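Local atomic coordinates of probable mannosyltransferase KTR4 (Saccharomyces cerevisiae, PDB entry 5A07), a protein that belongs to the yeast KTR family of probable mannosyltransferases, lumenal glycosyltransferases with a GT-A fold. Residues 293-298 / 361-366. Numbering follows the deposited sequence.
Sequences FAWLKD and ALALFA. With ACT (acetate ion), chain H.
L296 lies against both A363 and L364, and its side chain carries the middle of a mainly apolar side-chain contact between the short helix 293-297 and the C-terminal part of helix 354-365. From CB, which is directed at the other helix, the chain runs to CG beside the backbone N (chi1 -55°), and CG already meets the methyl of A363. The branch then divides the work. L296 CD2 stays with A363, 3.7 Å from its CB, while L296 CD1 straddles the neighbouring positions, touching A363 CB and also reaching L364 CD2 at 3.7 Å. The A363 methyl thus sits in the fork of L296.

Two aromatic rings complete the surface. W295, with CG anti to its backbone N (chi1 -178°), presents the benzene edge of its indole to the same methyl, CZ3 lying 4.0 Å from A363 CB. Its NE1 is satisfied by N261 OD1, and the ring also stacks with F317 and meets W421 edge-to-face, which together would hold the indole in this orientation. F293 leaves its helix alongside the other, but its ring end comes closer, and L364 CD2 lies at the ring edge, near its plane, 3.9 Å from F293 CE1. L53 of helix 43-53 touches both F293 and L364. Backbone hydrogen bonds of A363 with A292 and of L364 with N288 also tie 361-365 to the residues leading into 293-297.

K297 takes no part in this packing. K297 NZ donates to OXT of an acetate (2.9 Å), probably from the crystallisation liquor and also bonded to Y306 OH; G311 O, L53 O and Y306 OH are further partners of NZ.

The axes of 293-297 and 361-365 approach to 9.6 Å, with 133° between their N-to-C directions. With the small A363 taken up among larger side chains, this is buried helix-helix packing within the GT-A glycosyltransferase fold.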
ATOM      1  N   PHE B 293      -0.654   0.268  16.449  1.00 21.94           N
ATOM      2  CA  PHE B 293       0.605   0.573  17.100  1.00 21.35           C
ATOM      3  C   PHE B 293       1.523  -0.603  17.289  1.00 22.69           C
ATOM      4  O   PHE B 293       2.710  -0.467  17.130  1.00 21.27           O
ATOM      5  CB  PHE B 293       0.344   1.252  18.461  1.00 22.88           C
ATOM      6  CG  PHE B 293      -0.530   2.457  18.351  1.00 24.40           C
ATOM      7  CD1 PHE B 293      -0.169   3.529  17.562  1.00 24.55           C
ATOM      8  CD2 PHE B 293      -1.721   2.526  19.045  1.00 27.72           C
ATOM      9  CE1 PHE B 293      -0.993   4.653  17.449  1.00 26.44           C
ATOM     10  CE2 PHE B 293      -2.525   3.653  18.946  1.00 26.47           C
ATOM     11  CZ  PHE B 293      -2.171   4.704  18.119  1.00 26.06           C
ATOM     12  N   ALA B 294       0.981  -1.786  17.594  1.00 20.37           N
ATOM     13  CA  ALA B 294       1.802  -2.929  17.729  1.00 20.64           C
ATOM     14  C   ALA B 294       2.551  -3.292  16.405  1.00 18.82           C
ATOM     15  O   ALA B 294       3.745  -3.655  16.394  1.00 18.41           O
ATOM     16  CB  ALA B 294       0.945  -4.080  18.236  1.00 23.54           C
ATOM     17  N   TRP B 295       1.848  -3.180  15.313  1.00 18.40           N
ATOM     18  CA  TRP B 295       2.419  -3.439  13.980  1.00 18.07           C
ATOM     19  C   TRP B 295       3.596  -2.542  13.676  1.00 17.62           C
ATOM     20  O   TRP B 295       4.598  -3.011  13.125  1.00 20.26           O
ATOM     21  CB  TRP B 295       1.326  -3.236  12.945  1.00 18.18           C
ATOM     22  CG  TRP B 295       1.619  -3.477  11.515  1.00 18.32           C
ATOM     23  CD1 TRP B 295       1.981  -4.644  10.938  1.00 18.25           C
ATOM     24  CD2 TRP B 295       1.516  -2.531  10.447  1.00 16.03           C
ATOM     25  NE1 TRP B 295       2.124  -4.489   9.584  1.00 15.57           N
ATOM     26  CE2 TRP B 295       1.806  -3.212   9.253  1.00 16.36           C
ATOM     27  CE3 TRP B 295       1.223  -1.203  10.379  1.00 16.50           C
ATOM     28  CZ2 TRP B 295       1.823  -2.582   8.022  1.00 16.50           C
ATOM     29  CZ3 TRP B 295       1.193  -0.583   9.145  1.00 18.00           C
ATOM     30  CH2 TRP B 295       1.499  -1.279   7.983  1.00 17.01           C
ATOM     31  N   LEU B 296       3.545  -1.273  14.063  1.00 19.97           N
ATOM     32  CA  LEU B 296       4.696  -0.364  13.939  1.00 20.13           C
ATOM     33  C   LEU B 296       5.895  -0.693  14.883  1.00 20.88           C
ATOM     34  O   LEU B 296       7.028  -0.358  14.595  1.00 20.84           O
ATOM     35  CB  LEU B 296       4.268   1.041  14.237  1.00 22.54           C
ATOM     36  CG  LEU B 296       3.107   1.590  13.420  1.00 20.75           C
ATOM     37  CD1 LEU B 296       2.729   2.972  13.861  1.00 21.94           C
ATOM     38  CD2 LEU B 296       3.528   1.594  11.932  1.00 21.63           C
ATOM     39  N   LYS B 297       5.651  -1.390  15.977  1.00 18.84           N
ATOM     40  CA  LYS B 297       6.642  -1.559  17.036  1.00 20.00           C
ATOM     41  C   LYS B 297       7.146  -2.973  17.188  1.00 19.85           C
ATOM     42  O   LYS B 297       7.950  -3.231  18.072  1.00 22.97           O
ATOM     43  CB  LYS B 297       6.039  -1.100  18.359  1.00 20.62           C
ATOM     44  CG  LYS B 297       5.559   0.307  18.403  1.00 21.13           C
ATOM     45  CD  LYS B 297       6.618   1.354  18.155  1.00 23.51           C
ATOM     46  CE  LYS B 297       7.823   1.187  19.077  1.00 26.85           C
ATOM     47  NZ  LYS B 297       8.852   2.299  18.887  1.00 29.26           N
ATOM     48  N   ASP B 298       6.776  -3.891  16.286  1.00 19.50           N
ATOM     49  CA  ASP B 298       7.165  -5.265  16.388  1.00 19.75           C
ATOM     50  C   ASP B 298       8.608  -5.452  16.015  1.00 25.56           C
ATOM     51  O   ASP B 298       9.003  -5.361  14.823  1.00 20.23           O
ATOM     52  CB  ASP B 298       6.300  -6.204  15.515  1.00 21.44           C
ATOM     53  CG  ASP B 298       6.474  -7.671  15.897  1.00 20.76           C
ATOM     54  OD1 ASP B 298       7.404  -7.999  16.677  1.00 20.94           O
ATOM     55  OD2 ASP B 298       5.773  -8.552  15.330  1.00 19.96           O
ATOM     56  N   ALA B 361       1.035   6.865   8.306  1.00 20.67           N
ATOM     57  CA  ALA B 361      -0.134   7.682   8.443  1.00 19.58           C
ATOM     58  C   ALA B 361      -1.379   6.847   8.749  1.00 19.69           C
ATOM     59  O   ALA B 361      -2.186   7.221   9.614  1.00 17.26           O
ATOM     60  CB  ALA B 361      -0.379   8.510   7.224  1.00 21.39           C
ATOM     61  N   LEU B 362      -1.574   5.773   7.990  1.00 17.19           N
ATOM     62  CA  LEU B 362      -2.734   4.923   8.239  1.00 16.21           C
ATOM     63  C   LEU B 362      -2.685   4.317   9.679  1.00 16.31           C
ATOM     64  O   LEU B 362      -3.667   4.206  10.350  1.00 18.84           O
ATOM     65  CB  LEU B 362      -2.774   3.818   7.184  1.00 16.14           C
ATOM     66  CG  LEU B 362      -3.254   4.240   5.817  1.00 18.89           C
ATOM     67  CD1 LEU B 362      -2.844   3.136   4.825  1.00 18.28           C
ATOM     68  CD2 LEU B 362      -4.760   4.432   5.800  1.00 19.25           C
ATOM     69  N   ALA B 363      -1.529   3.860  10.098  1.00 16.73           N
ATOM     70  CA  ALA B 363      -1.426   3.168  11.374  1.00 17.92           C
ATOM     71  C   ALA B 363      -1.594   4.156  12.571  1.00 21.40           C
ATOM     72  O   ALA B 363      -2.125   3.783  13.617  1.00 23.59           O
ATOM     73  CB  ALA B 363      -0.081   2.487  11.457  1.00 17.41           C
ATOM     74  N   LEU B 364      -1.121   5.390  12.400  1.00 20.22           N
ATOM     75  CA  LEU B 364      -1.129   6.374  13.495  1.00 21.72           C
ATOM     76  C   LEU B 364      -2.424   7.154  13.542  1.00 21.96           C
ATOM     77  O   LEU B 364      -2.921   7.462  14.658  1.00 24.14           O
ATOM     78  CB  LEU B 364       0.039   7.349  13.350  1.00 22.93           C
ATOM     79  CG  LEU B 364       1.362   6.651  13.583  1.00 23.28           C
ATOM     80  CD1 LEU B 364       2.475   7.544  13.131  1.00 23.08           C
ATOM     81  CD2 LEU B 364       1.566   6.255  15.023  1.00 23.69           C
ATOM     82  N   PHE B 365      -3.043   7.447  12.384  1.00 21.34           N
ATOM     83  CA  PHE B 365      -4.104   8.446  12.321  1.00 22.25           C
ATOM     84  C   PHE B 365      -5.437   7.889  12.011  1.00 21.35           C
ATOM     85  O   PHE B 365      -6.361   8.656  11.840  1.00 22.28           O
ATOM     86  CB  PHE B 365      -3.774   9.592  11.328  1.00 25.26           C
ATOM     87  CG  PHE B 365      -2.379  10.173  11.498  1.00 25.35           C
ATOM     88  CD1 PHE B 365      -1.872  10.416  12.758  1.00 30.33           C
ATOM     89  CD2 PHE B 365      -1.627  10.510  10.418  1.00 27.39           C
ATOM     90  CE1 PHE B 365      -0.580  10.930  12.949  1.00 30.34           C
ATOM     91  CE2 PHE B 365      -0.342  10.994  10.563  1.00 28.60           C
ATOM     92  CZ  PHE B 365       0.192  11.209  11.842  1.00 31.21           C
ATOM     93  N   ALA B 366      -5.567   6.558  11.959  1.00 21.97           N
ATOM     94  CA  ALA B 366      -6.826   5.899  11.624  1.00 21.53           C
ATOM     95  C   ALA B 366      -6.995   4.672  12.487  1.00 21.49           C
ATOM     96  O   ALA B 366      -6.025   4.104  12.983  1.00 22.20           O
ATOM     97  CB  ALA B 366      -6.877   5.473  10.170  1.00 21.76           C
TER
HETATM   98  C   ACT H1465      12.100   2.746  20.961  1.00 34.14           C
HETATM   99  O   ACT H1465      12.356   1.513  21.031  1.00 33.12           O
HETATM  100  OXT ACT H1465      11.041   3.240  20.492  1.00 30.85           O
HETATM  101  CH3 ACT H1465      13.146   3.727  21.477  1.00 39.10           C